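Local coordinates for protein endoglucanase, family GH5 (Zobellia galactanivorans, PDB 6GL2) that probably hydrolyses glucan-type hemicelluloses such as mixed-linked glucan, working as a family 5 glycoside hydrolase of a marine bacterium, at residues L64-K69 with A82-K87; P44-A49 with E89-F94; A30-N35 with I106-T111. One frame throughout, in Å; residues are numbered along the deposited sequence. Where two conformers were deposited one is given.

All three contacts belong to the first three beta-alpha units of a closed eight-stranded (beta/alpha)8 barrel. Along the chain the order is 30-35, 44-49, 64-69, 82-87, 89-94 and 106-111, so contact 3 encloses contact 2, which encloses contact 1. Contacts 1 and 2 share helix 82-96, their centres about 12 Å apart. Contacts 1 and 3, about 9 Å between centres, meet where Val66 O and Thr67 OG1 hydrogen-bond to His107 N and Asp32 O. The centres of contacts 2 and 3 are about 17 Å apart, yet Ile91 touches Met31. Contact 2 joins two outer helices, contact 1 ties one to a loop, and contact 3 joins loops at the strands' carboxyl ends, where TIM barrels carry active sites.

Contact 1: L64-K69 with A82-K87; sequences LPVTWK and ANWLDK
Trp84 pushes its indole into a notch in the 64-69 loop bounded by Val66, the carbonyl of Thr67 and the ring of Trp68. It leads with its pyrrole edge, which turns toward the face of Trp68 in an offset edge-to-face pair; the planes stand at 88°, and Trp84 CD1 comes to 3.6 Å from Trp68 CE3. Val66 CG1 forms another wall, 3.6 Å from Trp84 NE1, and this same methyl also lies over one face of Trp68, toward its rim, thereby filling the corner between the two indoles. Thr67 O closes the notch, 3.4 Å from Trp84 CZ2. The loop follows strand 61-64 of the TIM barrel, and helix 82-96 is the helix of the same beta-alpha unit, so the wedge fastens helix to loop. Trp84 reaches across because its CG stands opposite the backbone N (chi1 -174°), sending the ring off the helix; His71 stacks on it. Beside this wedge Leu85 adds a smaller bump: its CD2 rests 3.7 Å from Trp68 CZ3, at the far end of the indole. The Trp68 ring is held by a hydrogen bond from its NE1 to Asn105 O.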
ATOM      1  N   LEU A  64      -2.400   2.368   6.132  1.00  7.28           N
ATOM      2  CA  LEU A  64      -3.595   1.935   6.851  1.00  7.13           C
ATOM      3  C   LEU A  64      -4.458   1.175   5.860  1.00  7.01           C
ATOM      4  O   LEU A  64      -5.414   1.695   5.255  1.00  7.30           O
ATOM      5  CB  LEU A  64      -4.322   3.212   7.388  1.00  7.56           C
ATOM      6  CG  LEU A  64      -5.623   2.982   8.122  1.00  9.04           C
ATOM      7  CD1 LEU A  64      -5.448   1.895   9.182  1.00 11.06           C
ATOM      8  CD2 LEU A  64      -6.080   4.351   8.709  1.00  9.14           C
ATOM      9  N   PRO A  65      -4.109  -0.122   5.680  1.00  6.97           N
ATOM     10  CA  PRO A  65      -4.920  -0.889   4.713  1.00  7.70           C
ATOM     11  C   PRO A  65      -6.296  -1.237   5.323  1.00  6.85           C
ATOM     12  O   PRO A  65      -6.430  -1.492   6.496  1.00  8.15           O
ATOM     13  CB  PRO A  65      -4.040  -2.137   4.573  1.00  7.70           C
ATOM     14  CG  PRO A  65      -3.290  -2.272   5.841  1.00  7.54           C
ATOM     15  CD  PRO A  65      -3.039  -0.881   6.243  1.00  6.68           C
ATOM     16  N   VAL A  66      -7.299  -1.093   4.461  1.00  6.57           N
ATOM     17  CA  VAL A  66      -8.657  -1.312   4.984  1.00  6.68           C
ATOM     18  C   VAL A  66      -9.363  -2.198   3.984  1.00  6.88           C
ATOM     19  O   VAL A  66      -9.407  -1.967   2.769  1.00  8.04           O
ATOM     20  CB  VAL A  66      -9.452   0.029   5.046  1.00  6.92           C
ATOM     21  CG1 VAL A  66     -10.872  -0.199   5.552  1.00  7.80           C
ATOM     22  CG2 VAL A  66      -8.744   1.046   5.962  1.00  8.11           C
ATOM     23  N   THR A  67     -10.015  -3.217   4.510  1.00  7.58           N
ATOM     24  CA  THR A  67     -10.929  -4.115   3.758  1.00  8.16           C
ATOM     25  C   THR A  67     -12.339  -3.627   4.059  1.00  7.47           C
ATOM     26  O   THR A  67     -12.705  -3.446   5.224  1.00  8.61           O
ATOM     27  CB  THR A  67     -10.707  -5.588   4.112  1.00  9.92           C
ATOM     28  OG1 THR A  67      -9.411  -5.974   3.646  1.00  9.88           O
ATOM     29  CG2 THR A  67     -11.823  -6.490   3.488  1.00 11.65           C
ATOM     30  N   TRP A  68     -13.098  -3.365   3.026  1.00  7.75           N
ATOM     31  CA  TRP A  68     -14.411  -2.705   3.144  1.00  9.03           C
ATOM     32  C   TRP A  68     -15.549  -3.689   3.001  1.00  9.64           C
ATOM     33  O   TRP A  68     -16.653  -3.355   3.392  1.00  9.75           O
ATOM     34  CB  TRP A  68     -14.537  -1.578   2.070  1.00  8.85           C
ATOM     35  CG  TRP A  68     -13.491  -0.538   2.244  1.00  7.97           C
ATOM     36  CD1 TRP A  68     -12.230  -0.537   1.701  1.00  8.21           C
ATOM     37  CD2 TRP A  68     -13.540   0.679   3.035  1.00  7.98           C
ATOM     38  NE1 TRP A  68     -11.543   0.556   2.105  1.00  8.03           N
ATOM     39  CE2 TRP A  68     -12.282   1.338   2.897  1.00  8.08           C
ATOM     40  CE3 TRP A  68     -14.524   1.240   3.841  1.00  7.77           C
ATOM     41  CZ2 TRP A  68     -11.967   2.520   3.560  1.00  8.10           C
ATOM     42  CZ3 TRP A  68     -14.205   2.413   4.533  1.00  8.76           C
ATOM     43  CH2 TRP A  68     -12.981   3.065   4.318  1.00  7.50           C
ATOM     44  N   LYS A  69     -15.327  -4.854   2.432  0.70  9.74           N
ATOM     45  CA  LYS A  69     -16.410  -5.812   2.056  0.70 11.56           C
ATOM     46  C   LYS A  69     -17.435  -6.053   3.158  0.70 10.79           C
ATOM     47  O   LYS A  69     -18.647  -6.000   2.905  0.70 13.02           O
ATOM     48  CB  LYS A  69     -15.776  -7.128   1.555  0.70 13.88           C
ATOM     49  CG  LYS A  69     -16.862  -8.116   1.107  0.70 18.13           C
ATOM     50  CD  LYS A  69     -16.305  -9.383   0.541  0.70 21.67           C
ATOM     51  CE  LYS A  69     -17.392 -10.464   0.348  0.70 26.41           C
ATOM     52  NZ  LYS A  69     -18.757 -10.063   0.874  0.70 28.98           N
ATOM     53  N   ALA A  82     -21.362   3.725   8.666  1.00  9.76           N
ATOM     54  CA  ALA A  82     -20.764   4.895   9.267  1.00  9.28           C
ATOM     55  C   ALA A  82     -19.791   4.597  10.377  1.00 10.06           C
ATOM     56  O   ALA A  82     -18.740   5.224  10.443  1.00 10.27           O
ATOM     57  CB  ALA A  82     -21.873   5.816   9.735  1.00 11.43           C
ATOM     58  N   ASN A  83     -20.109   3.599  11.162  0.50  9.70           N
ATOM     59  CA  ASN A  83     -19.231   3.307  12.227  0.50  9.82           C
ATOM     60  C   ASN A  83     -17.894   2.685  11.804  0.50  9.81           C
ATOM     61  O   ASN A  83     -16.931   2.768  12.564  0.50 10.90           O
ATOM     62  CB  ASN A  83     -19.934   2.525  13.359  0.50 13.63           C
ATOM     63  CG  ASN A  83     -20.432   1.148  12.956  0.50 15.32           C
ATOM     64  OD1 ASN A  83     -20.334   0.702  11.820  0.50 17.53           O
ATOM     65  ND2 ASN A  83     -20.990   0.439  13.968  0.50 20.53           N
ATOM     66  N   TRP A  84     -17.878   2.071  10.632  1.00  9.20           N
ATOM     67  CA  TRP A  84     -16.630   1.568  10.043  1.00  8.50           C
ATOM     68  C   TRP A  84     -15.770   2.737   9.587  1.00  9.02           C
ATOM     69  O   TRP A  84     -14.561   2.777   9.867  1.00  8.73           O
ATOM     70  CB  TRP A  84     -16.971   0.579   8.951  1.00  8.65           C
ATOM     71  CG  TRP A  84     -15.751  -0.090   8.379  1.00  8.84           C
ATOM     72  CD1 TRP A  84     -15.246   0.028   7.133  1.00  9.75           C
ATOM     73  CD2 TRP A  84     -14.875  -0.993   9.087  1.00  8.96           C
ATOM     74  NE1 TRP A  84     -14.186  -0.801   6.955  1.00 10.32           N
ATOM     75  CE2 TRP A  84     -13.877  -1.417   8.132  1.00 10.25           C
ATOM     76  CE3 TRP A  84     -14.813  -1.472  10.341  1.00 10.44           C
ATOM     77  CZ2 TRP A  84     -12.934  -2.384   8.458  1.00 11.21           C
ATOM     78  CZ3 TRP A  84     -13.813  -2.413  10.662  1.00 10.23           C
ATOM     79  CH2 TRP A  84     -12.907  -2.848   9.748  1.00 11.76           C
ATOM     80  N   LEU A  85     -16.385   3.678   8.863  1.00  7.72           N
ATOM     81  CA  LEU A  85     -15.665   4.893   8.540  1.00  7.64           C
ATOM     82  C   LEU A  85     -15.117   5.564   9.784  1.00  8.64           C
ATOM     83  O   LEU A  85     -14.024   6.122   9.710  1.00  9.07           O
ATOM     84  CB  LEU A  85     -16.538   5.839   7.716  1.00  7.98           C
ATOM     85  CG  LEU A  85     -16.807   5.428   6.288  1.00  8.57           C
ATOM     86  CD1 LEU A  85     -18.021   6.102   5.683  1.00 10.93           C
ATOM     87  CD2 LEU A  85     -15.657   5.751   5.402  1.00 10.26           C
ATOM     88  N   ASP A  86     -15.910   5.568  10.852  1.00  7.75           N
ATOM     89  CA  ASP A  86     -15.450   6.198  12.082  1.00  8.62           C
ATOM     90  C   ASP A  86     -14.132   5.542  12.545  1.00  8.50           C
ATOM     91  O   ASP A  86     -13.233   6.254  13.027  1.00  8.73           O
ATOM     92  CB  ASP A  86     -16.494   6.107  13.187  1.00  9.18           C
ATOM     93  CG  ASP A  86     -17.692   7.010  12.981  1.00 10.26           C
ATOM     94  OD1 ASP A  86     -17.761   7.870  12.158  1.00 11.01           O
ATOM     95  OD2 ASP A  86     -18.715   6.676  13.719  1.00 12.27           O
ATOM     96  N   LYS A  87     -14.109   4.221  12.555  1.00  8.96           N
ATOM     97  CA  LYS A  87     -12.896   3.501  12.954  1.00  8.77           C
ATOM     98  C   LYS A  87     -11.679   3.819  12.093  1.00  8.54           C
ATOM     99  O   LYS A  87     -10.580   3.968  12.621  1.00 10.25           O
ATOM    100  CB  LYS A  87     -13.131   2.015  13.028  1.00 10.59           C
ATOM    101  CG  LYS A  87     -14.127   1.599  14.105  1.00 12.83           C
ATOM    102  CD  LYS A  87     -14.436   0.119  14.008  1.00 16.68           C
ATOM    103  CE  LYS A  87     -14.633  -0.452  15.393  1.00 24.59           C
ATOM    104  NZ  LYS A  87     -14.615  -1.959  15.466  1.00 25.46           N
TER

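Contact 2: P44-A49 with E89-F94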
ATOM      1  N   PRO A  44      -4.954  -6.773  18.219  1.00 10.45           N
ATOM      2  CA  PRO A  44      -5.922  -6.007  19.017  1.00 10.41           C
ATOM      3  C   PRO A  44      -6.462  -4.825  18.267  1.00  9.93           C
ATOM      4  O   PRO A  44      -5.821  -4.375  17.302  1.00 11.08           O
ATOM      5  CB  PRO A  44      -5.098  -5.621  20.224  1.00 12.48           C
ATOM      6  CG  PRO A  44      -3.665  -5.476  19.700  1.00 13.28           C
ATOM      7  CD  PRO A  44      -3.582  -6.672  18.751  1.00 11.84           C
ATOM      8  N   LEU A  45      -7.549  -4.264  18.766  1.00  9.92           N
ATOM      9  CA  LEU A  45      -8.002  -2.966  18.323  1.00  9.72           C
ATOM     10  C   LEU A  45      -6.908  -1.972  18.405  1.00  9.02           C
ATOM     11  O   LEU A  45      -6.331  -1.804  19.427  1.00 10.12           O
ATOM     12  CB  LEU A  45      -9.254  -2.455  19.083  1.00 11.39           C
ATOM     13  CG  LEU A  45     -10.514  -3.337  18.987  1.00 13.83           C
ATOM     14  CD1 LEU A  45     -11.519  -2.834  20.029  1.00 15.45           C
ATOM     15  CD2 LEU A  45     -11.162  -3.353  17.601  1.00 15.58           C
ATOM     16  N   THR A  46      -6.664  -1.257  17.330  0.50  7.77           N
ATOM     17  CA  THR A  46      -5.586  -0.309  17.188  0.50  6.84           C
ATOM     18  C   THR A  46      -5.823   0.859  18.128  0.50  8.08           C
ATOM     19  O   THR A  46      -6.911   1.333  18.291  0.50  7.94           O
ATOM     20  CB  THR A  46      -5.352   0.076  15.713  0.50  5.06           C
ATOM     21  OG1 THR A  46      -5.056  -1.153  14.976  0.50  4.19           O
ATOM     22  CG2 THR A  46      -3.996   0.913  15.592  0.50  5.30           C
ATOM     23  N   THR A  47      -4.763   1.294  18.766  1.00  8.65           N
ATOM     24  CA  THR A  47      -4.816   2.462  19.679  1.00  8.73           C
ATOM     25  C   THR A  47      -3.812   3.491  19.299  1.00  8.06           C
ATOM     26  O   THR A  47      -2.813   3.232  18.560  1.00  8.73           O
ATOM     27  CB  THR A  47      -4.508   2.033  21.128  1.00  8.63           C
ATOM     28  OG1 THR A  47      -3.154   1.613  21.203  1.00 10.41           O
ATOM     29  CG2 THR A  47      -5.436   0.946  21.602  1.00 10.34           C
ATOM     30  N   LYS A  48      -4.006   4.726  19.785  1.00  7.66           N
ATOM     31  CA  LYS A  48      -3.036   5.772  19.550  1.00  8.25           C
ATOM     32  C   LYS A  48      -1.711   5.412  20.178  1.00  8.98           C
ATOM     33  O   LYS A  48      -0.663   5.695  19.568  1.00  9.10           O
ATOM     34  CB  LYS A  48      -3.534   7.117  20.137  1.00  9.23           C
ATOM     35  CG  LYS A  48      -2.577   8.251  19.707  1.00 10.89           C
ATOM     36  CD  LYS A  48      -3.056   9.630  20.018  1.00 12.56           C
ATOM     37  CE  LYS A  48      -2.088  10.695  19.492  1.00 11.65           C
ATOM     38  NZ  LYS A  48      -0.806  10.679  20.266  1.00 12.14           N
ATOM     39  N   ALA A  49      -1.676   4.765  21.321  1.00  8.46           N
ATOM     40  CA  ALA A  49      -0.465   4.364  21.949  1.00  9.48           C
ATOM     41  C   ALA A  49       0.426   3.480  21.068  1.00  9.52           C
ATOM     42  O   ALA A  49       1.639   3.565  21.035  1.00  9.79           O
ATOM     43  CB  ALA A  49      -0.756   3.674  23.312  1.00 11.18           C
ATOM     44  N   GLU A  89     -11.270   6.502  10.366  1.00  8.70           N
ATOM     45  CA  GLU A  89     -10.884   7.887  10.633  1.00  8.13           C
ATOM     46  C   GLU A  89     -10.112   8.032  11.951  1.00  7.79           C
ATOM     47  O   GLU A  89      -9.192   8.825  12.019  1.00  9.26           O
ATOM     48  CB  GLU A  89     -12.154   8.734  10.557  1.00  8.46           C
ATOM     49  CG  GLU A  89     -11.908  10.210  10.773  1.00  9.89           C
ATOM     50  CD  GLU A  89     -13.094  11.123  10.384  1.00 11.24           C
ATOM     51  OE1 GLU A  89     -14.211  10.636  10.499  1.00 11.59           O
ATOM     52  OE2 GLU A  89     -12.847  12.371  10.227  1.00 13.73           O
ATOM     53  N   ALA A  90     -10.567   7.331  12.956  1.00  8.37           N
ATOM     54  CA  ALA A  90      -9.878   7.428  14.201  1.00  8.12           C
ATOM     55  C   ALA A  90      -8.402   7.030  14.091  1.00  8.81           C
ATOM     56  O   ALA A  90      -7.544   7.708  14.656  1.00  9.42           O
ATOM     57  CB  ALA A  90     -10.569   6.576  15.232  1.00  9.56           C
ATOM     58  N   ILE A  91      -8.126   5.905  13.421  1.00  8.43           N
ATOM     59  CA  ILE A  91      -6.744   5.470  13.282  1.00  8.87           C
ATOM     60  C   ILE A  91      -5.947   6.419  12.436  1.00  9.30           C
ATOM     61  O   ILE A  91      -4.812   6.780  12.698  1.00  9.67           O
ATOM     62  CB  ILE A  91      -6.657   4.024  12.777  1.00  8.81           C
ATOM     63  CG1 ILE A  91      -7.369   3.065  13.669  1.00  9.21           C
ATOM     64  CG2 ILE A  91      -5.206   3.615  12.478  1.00 10.46           C
ATOM     65  CD1 ILE A  91      -7.627   1.701  13.087  1.00 10.95           C
ATOM     66  N   ALA A  92      -6.578   6.892  11.362  1.00  7.81           N
ATOM     67  CA  ALA A  92      -5.910   7.902  10.558  1.00  8.42           C
ATOM     68  C   ALA A  92      -5.449   9.108  11.375  1.00  9.38           C
ATOM     69  O   ALA A  92      -4.363   9.654  11.216  1.00  9.54           O
ATOM     70  CB  ALA A  92      -6.791   8.343   9.396  1.00  9.53           C
ATOM     71  N   ASN A  93      -6.359   9.568  12.231  1.00  9.46           N
ATOM     72  CA  ASN A  93      -6.031  10.707  13.121  1.00  9.52           C
ATOM     73  C   ASN A  93      -4.983  10.384  14.102  1.00  9.42           C
ATOM     74  O   ASN A  93      -4.154  11.258  14.377  1.00 11.54           O
ATOM     75  CB  ASN A  93      -7.285  11.240  13.831  1.00 10.51           C
ATOM     76  CG  ASN A  93      -8.001  12.164  12.926  1.00 13.93           C
ATOM     77  OD1 ASN A  93      -8.930  11.828  12.322  1.00 17.04           O
ATOM     78  ND2 ASN A  93      -7.366  13.306  12.626  1.00 16.88           N
ATOM     79  N   PHE A  94      -4.853   9.152  14.574  1.00  9.81           N
ATOM     80  CA  PHE A  94      -3.750   8.776  15.469  1.00  9.67           C
ATOM     81  C   PHE A  94      -2.422   9.107  14.763  1.00 10.09           C
ATOM     82  O   PHE A  94      -1.456   9.572  15.387  1.00 11.65           O
ATOM     83  CB  PHE A  94      -3.695   7.328  15.824  1.00  9.90           C
ATOM     84  CG  PHE A  94      -4.873   6.774  16.585  1.00 11.24           C
ATOM     85  CD1 PHE A  94      -5.683   7.523  17.373  1.00 11.25           C
ATOM     86  CD2 PHE A  94      -5.133   5.414  16.502  1.00 11.08           C
ATOM     87  CE1 PHE A  94      -6.777   6.936  18.101  1.00 12.35           C
ATOM     88  CE2 PHE A  94      -6.199   4.868  17.179  1.00 12.58           C
ATOM     89  CZ  PHE A  94      -6.934   5.645  17.943  1.00 12.44           C
TER
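Phe94 receives the start of helix 48-57 on one face of its ring. Lys48 N sits over that face, toward the rim and 3.4 Å from Phe94 CE2, while Lys48 CB makes a CH-pi contact 3.8 Å from the ring centroid and 24° off the ring normal. The opposite face lies against Ala90 O of its own helix, so the phenyl is sandwiched between the preceding turn and the incoming chain. Its first torsion (chi1 -63°) lays the ring back in this way, with CG beside the backbone N. Thr46 O approaches the ring from its edge, 3.8 Å from Phe94 CE2. Only the base of the Lys48 side chain lies on the phenyl; the rest runs extended and bends only at the last torsion (chi4 -69°), where NZ forms a salt bridge with Asp52. One turn earlier in the helix, Ile91 brings its CD1 to 3.8 Å from Thr46 CB, an apolar touch made by the threonine's branch point. Between these two points Thr47 turns its side chain from the contact and, as N-cap, accepts a hydrogen bond at OG1 from Met50 N. Ile51, one turn into helix 48-57, also packs on Phe94. An aromatic residue late in helix 82-96 thus covers the capped start of helix 48-57, joining the helices that follow the first two strands in the outer layer of a TIM barrel.

Contact 3: A30-N35 with I106-T111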
ATOM      1  N   ALA A  30      -5.045  -5.637  10.481  1.00  8.20           N
ATOM      2  CA  ALA A  30      -5.903  -4.876  11.357  1.00  7.78           C
ATOM      3  C   ALA A  30      -7.198  -4.581  10.602  1.00  8.58           C
ATOM      4  O   ALA A  30      -8.018  -5.455  10.512  1.00  8.23           O
ATOM      5  CB  ALA A  30      -5.186  -3.646  11.922  1.00  8.49           C
ATOM      6  N   MET A  31      -7.365  -3.357  10.102  1.00  7.90           N
ATOM      7  CA  MET A  31      -8.566  -2.987   9.382  0.70  7.46           C
ATOM      8  C   MET A  31      -8.726  -3.716   8.073  1.00  8.01           C
ATOM      9  O   MET A  31      -9.794  -3.719   7.468  1.00  7.99           O
ATOM     10  CB  MET A  31      -8.621  -1.470   9.173  0.70  7.91           C
ATOM     11  CG  MET A  31      -8.640  -0.677  10.497  0.70  8.65           C
ATOM     12  SD  MET A  31     -10.123  -1.006  11.459  0.70 10.55           S
ATOM     13  CE  MET A  31     -11.316  -0.001  10.440  0.70 10.42           C
ATOM     14  N   ASP A  32      -7.614  -4.280   7.564  1.00  7.61           N
ATOM     15  CA  ASP A  32      -7.599  -5.131   6.377  1.00  7.52           C
ATOM     16  C   ASP A  32      -8.016  -6.585   6.631  1.00  8.48           C
ATOM     17  O   ASP A  32      -8.195  -7.319   5.667  1.00  9.48           O
ATOM     18  CB  ASP A  32      -6.203  -5.121   5.737  1.00  8.24           C
ATOM     19  CG  ASP A  32      -5.126  -5.383   6.717  1.00  7.97           C
ATOM     20  OD1 ASP A  32      -5.098  -4.776   7.831  1.00  8.27           O
ATOM     21  OD2 ASP A  32      -4.199  -6.220   6.409  1.00  9.91           O
ATOM     22  N   THR A  33      -8.185  -6.978   7.876  1.00  8.07           N
ATOM     23  CA  THR A  33      -8.574  -8.348   8.182  1.00  9.07           C
ATOM     24  C   THR A  33      -9.815  -8.730   7.376  1.00 10.05           C
ATOM     25  O   THR A  33     -10.787  -7.999   7.307  1.00 10.16           O
ATOM     26  CB  THR A  33      -8.839  -8.394   9.700  1.00  9.62           C
ATOM     27  OG1 THR A  33      -7.643  -8.219  10.421  1.00 10.29           O
ATOM     28  CG2 THR A  33      -9.536  -9.749  10.150  1.00 10.23           C
ATOM     29  N   TYR A  34      -9.747  -9.921   6.774  1.00 11.11           N
ATOM     30  CA  TYR A  34     -10.871 -10.362   5.936  1.00 11.27           C
ATOM     31  C   TYR A  34     -11.880 -11.107   6.802  1.00 12.54           C
ATOM     32  O   TYR A  34     -11.946 -12.393   6.757  1.00 13.98           O
ATOM     33  CB  TYR A  34     -10.406 -11.169   4.744  1.00 12.90           C
ATOM     34  CG  TYR A  34     -11.475 -11.350   3.685  1.00 13.11           C
ATOM     35  CD1 TYR A  34     -11.877 -10.320   2.928  1.00 13.80           C
ATOM     36  CD2 TYR A  34     -12.126 -12.545   3.556  1.00 14.68           C
ATOM     37  CE1 TYR A  34     -12.843 -10.440   1.951  1.00 13.94           C
ATOM     38  CE2 TYR A  34     -13.130 -12.674   2.589  1.00 17.87           C
ATOM     39  CZ  TYR A  34     -13.495 -11.602   1.826  1.00 17.14           C
ATOM     40  OH  TYR A  34     -14.442 -11.734   0.832  1.00 21.33           O
ATOM     41  N   ASN A  35     -12.549 -10.398   7.674  1.00 11.74           N
ATOM     42  CA  ASN A  35     -13.555 -10.893   8.630  1.00 13.11           C
ATOM     43  C   ASN A  35     -14.396  -9.728   9.037  1.00 12.91           C
ATOM     44  O   ASN A  35     -13.896  -8.582   9.047  1.00 12.79           O
ATOM     45  CB  ASN A  35     -12.796 -11.550   9.805  1.00 13.88           C
ATOM     46  CG  ASN A  35     -13.726 -12.380  10.722  1.00 13.23           C
ATOM     47  OD1 ASN A  35     -14.556 -11.859  11.437  1.00 15.24           O
ATOM     48  ND2 ASN A  35     -13.592 -13.726  10.601  1.00 16.95           N
ATOM     49  N   ILE A 106      -8.272   0.520  -0.494  1.00  8.47           N
ATOM     50  CA  ILE A 106      -9.129  -0.639  -0.595  1.00  8.44           C
ATOM     51  C   ILE A 106      -8.253  -1.867  -0.658  1.00  9.09           C
ATOM     52  O   ILE A 106      -7.434  -1.962  -1.603  1.00 10.33           O
ATOM     53  CB  ILE A 106     -10.103  -0.545  -1.810  1.00  8.57           C
ATOM     54  CG1 ILE A 106     -11.047   0.598  -1.674  1.00  9.65           C
ATOM     55  CG2 ILE A 106     -10.805  -1.875  -1.975  1.00 10.44           C
ATOM     56  CD1 ILE A 106     -12.064   0.759  -2.810  1.00 10.03           C
ATOM     57  N   HIS A 107      -8.354  -2.780   0.261  1.00  8.49           N
ATOM     58  CA  HIS A 107      -7.363  -3.849   0.441  1.00  8.50           C
ATOM     59  C   HIS A 107      -7.849  -5.203  -0.005  1.00  9.88           C
ATOM     60  O   HIS A 107      -7.954  -5.418  -1.263  1.00 13.29           O
ATOM     61  CB  HIS A 107      -6.804  -3.833   1.910  1.00  7.99           C
ATOM     62  CG  HIS A 107      -5.465  -4.446   2.028  1.00  7.78           C
ATOM     63  ND1 HIS A 107      -4.338  -3.782   1.644  1.00  7.47           N
ATOM     64  CD2 HIS A 107      -5.086  -5.676   2.465  1.00  8.79           C
ATOM     65  CE1 HIS A 107      -3.294  -4.587   1.907  1.00  8.31           C
ATOM     66  NE2 HIS A 107      -3.746  -5.762   2.324  1.00  9.44           N
ATOM     67  N   HIS A 108      -8.421  -6.062   0.821  1.00 10.91           N
ATOM     68  CA  HIS A 108      -8.761  -7.478   0.467  1.00 13.39           C
ATOM     69  C   HIS A 108     -10.150  -7.510  -0.010  0.80 11.32           C
ATOM     70  O   HIS A 108     -11.030  -8.277   0.449  0.80 11.22           O
ATOM     71  CB  HIS A 108      -8.617  -8.469   1.623  1.00 12.33           C
ATOM     72  CG  HIS A 108      -7.196  -8.745   2.054  0.80 11.85           C
ATOM     73  ND1 HIS A 108      -6.126  -8.927   1.180  0.80 13.74           N
ATOM     74  CD2 HIS A 108      -6.666  -8.831   3.331  0.80 10.14           C
ATOM     75  CE1 HIS A 108      -5.018  -9.203   1.925  0.80 11.98           C
ATOM     76  NE2 HIS A 108      -5.341  -9.132   3.206  0.80 11.80           N
ATOM     77  N   ASP A 109     -10.431  -6.810  -1.093  1.00 12.17           N
ATOM     78  CA  ASP A 109     -11.793  -6.587  -1.633  1.00 12.78           C
ATOM     79  C   ASP A 109     -11.929  -7.204  -3.017  1.00 11.69           C
ATOM     80  O   ASP A 109     -12.819  -6.858  -3.817  1.00 13.48           O
ATOM     81  CB  ASP A 109     -12.148  -5.099  -1.543  1.00 13.99           C
ATOM     82  CG  ASP A 109     -12.569  -4.708  -0.132  1.00 12.90           C
ATOM     83  OD1 ASP A 109     -13.667  -5.201   0.286  1.00 13.33           O
ATOM     84  OD2 ASP A 109     -11.858  -3.950   0.477  1.00 12.66           O
ATOM     85  N   GLU A 110     -11.028  -8.123  -3.349  0.80 12.29           N
ATOM     86  CA  GLU A 110     -10.988  -8.724  -4.709  0.80 15.00           C
ATOM     87  C   GLU A 110     -12.316  -9.425  -5.069  0.80 14.21           C
ATOM     88  O   GLU A 110     -12.658  -9.426  -6.251  0.80 14.44           O
ATOM     89  CB  GLU A 110      -9.867  -9.780  -4.763  0.80 16.03           C
ATOM     90  CG  GLU A 110      -8.435  -9.350  -4.591  0.80 23.00           C
ATOM     91  CD  GLU A 110      -8.038  -8.951  -3.157  0.80 22.74           C
ATOM     92  OE1 GLU A 110      -8.617  -9.430  -2.131  0.80 20.92           O
ATOM     93  OE2 GLU A 110      -7.077  -8.128  -3.116  0.80 27.12           O
ATOM     94  N   THR A 111     -13.105  -9.912  -4.112  1.00 16.49           N
ATOM     95  CA  THR A 111     -14.310 -10.696  -4.444  1.00 16.21           C
ATOM     96  C   THR A 111     -15.334  -9.821  -5.131  0.80 17.55           C
ATOM     97  O   THR A 111     -16.138 -10.375  -5.903  0.80 20.01           O
ATOM     98  CB  THR A 111     -14.898 -11.369  -3.259  1.00 21.02           C
ATOM     99  OG1 THR A 111     -15.142 -10.440  -2.181  1.00 21.43           O
ATOM    100  CG2 THR A 111     -13.898 -12.497  -2.778  1.00 22.24           C
TER
HETATM  101  O   HOH W   1      -3.717  -8.581   5.264  1.00 16.10           O
HETATM  102  O   HOH W   2     -12.515 -10.228  -1.263  1.00 21.61           O
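His107 lies alongside Asp32, both side chains pointing the same way, with His107 CD2 3.5 Å from Asp32 CB and the imidazole and carboxylate planes 86° apart. Asp32 CG is tucked between its backbone N and carbonyl carbon (chi1 50°), which folds the carboxylate back over the turn: OD1 takes the N-H of Ala30 from above the carboxylate plane, and OD2 that of Asn29. Next comes His108, whose ring presents its edge to the backbone, with CD2 3.2 Å from Asp32 O; one face lies over CD2 of His107. Its NE2 is joined to Asp32 OD2 through a water, 2.7 Å from each atom. His108 is also the centre of an inverse gamma turn, and its carbonyl O comes 3.2 Å from Tyr34 CE1. A second water donates to His108 O, accepts from Thr111 N at 2.9 Å, and holds Tyr34 OH weakly. Thr111, last of the segment, brings CG2 to 3.7 Å from Tyr34 OH. Direct packing of Asp32 on His107 thus joins the loops after the first and third barrel strands, while waters link their polar groups, one tying the Asp32 carboxylate to an imidazole nitrogen; Thr67 OG1, hydrogen-bonded to Asp32 O and His108 N, bridges both.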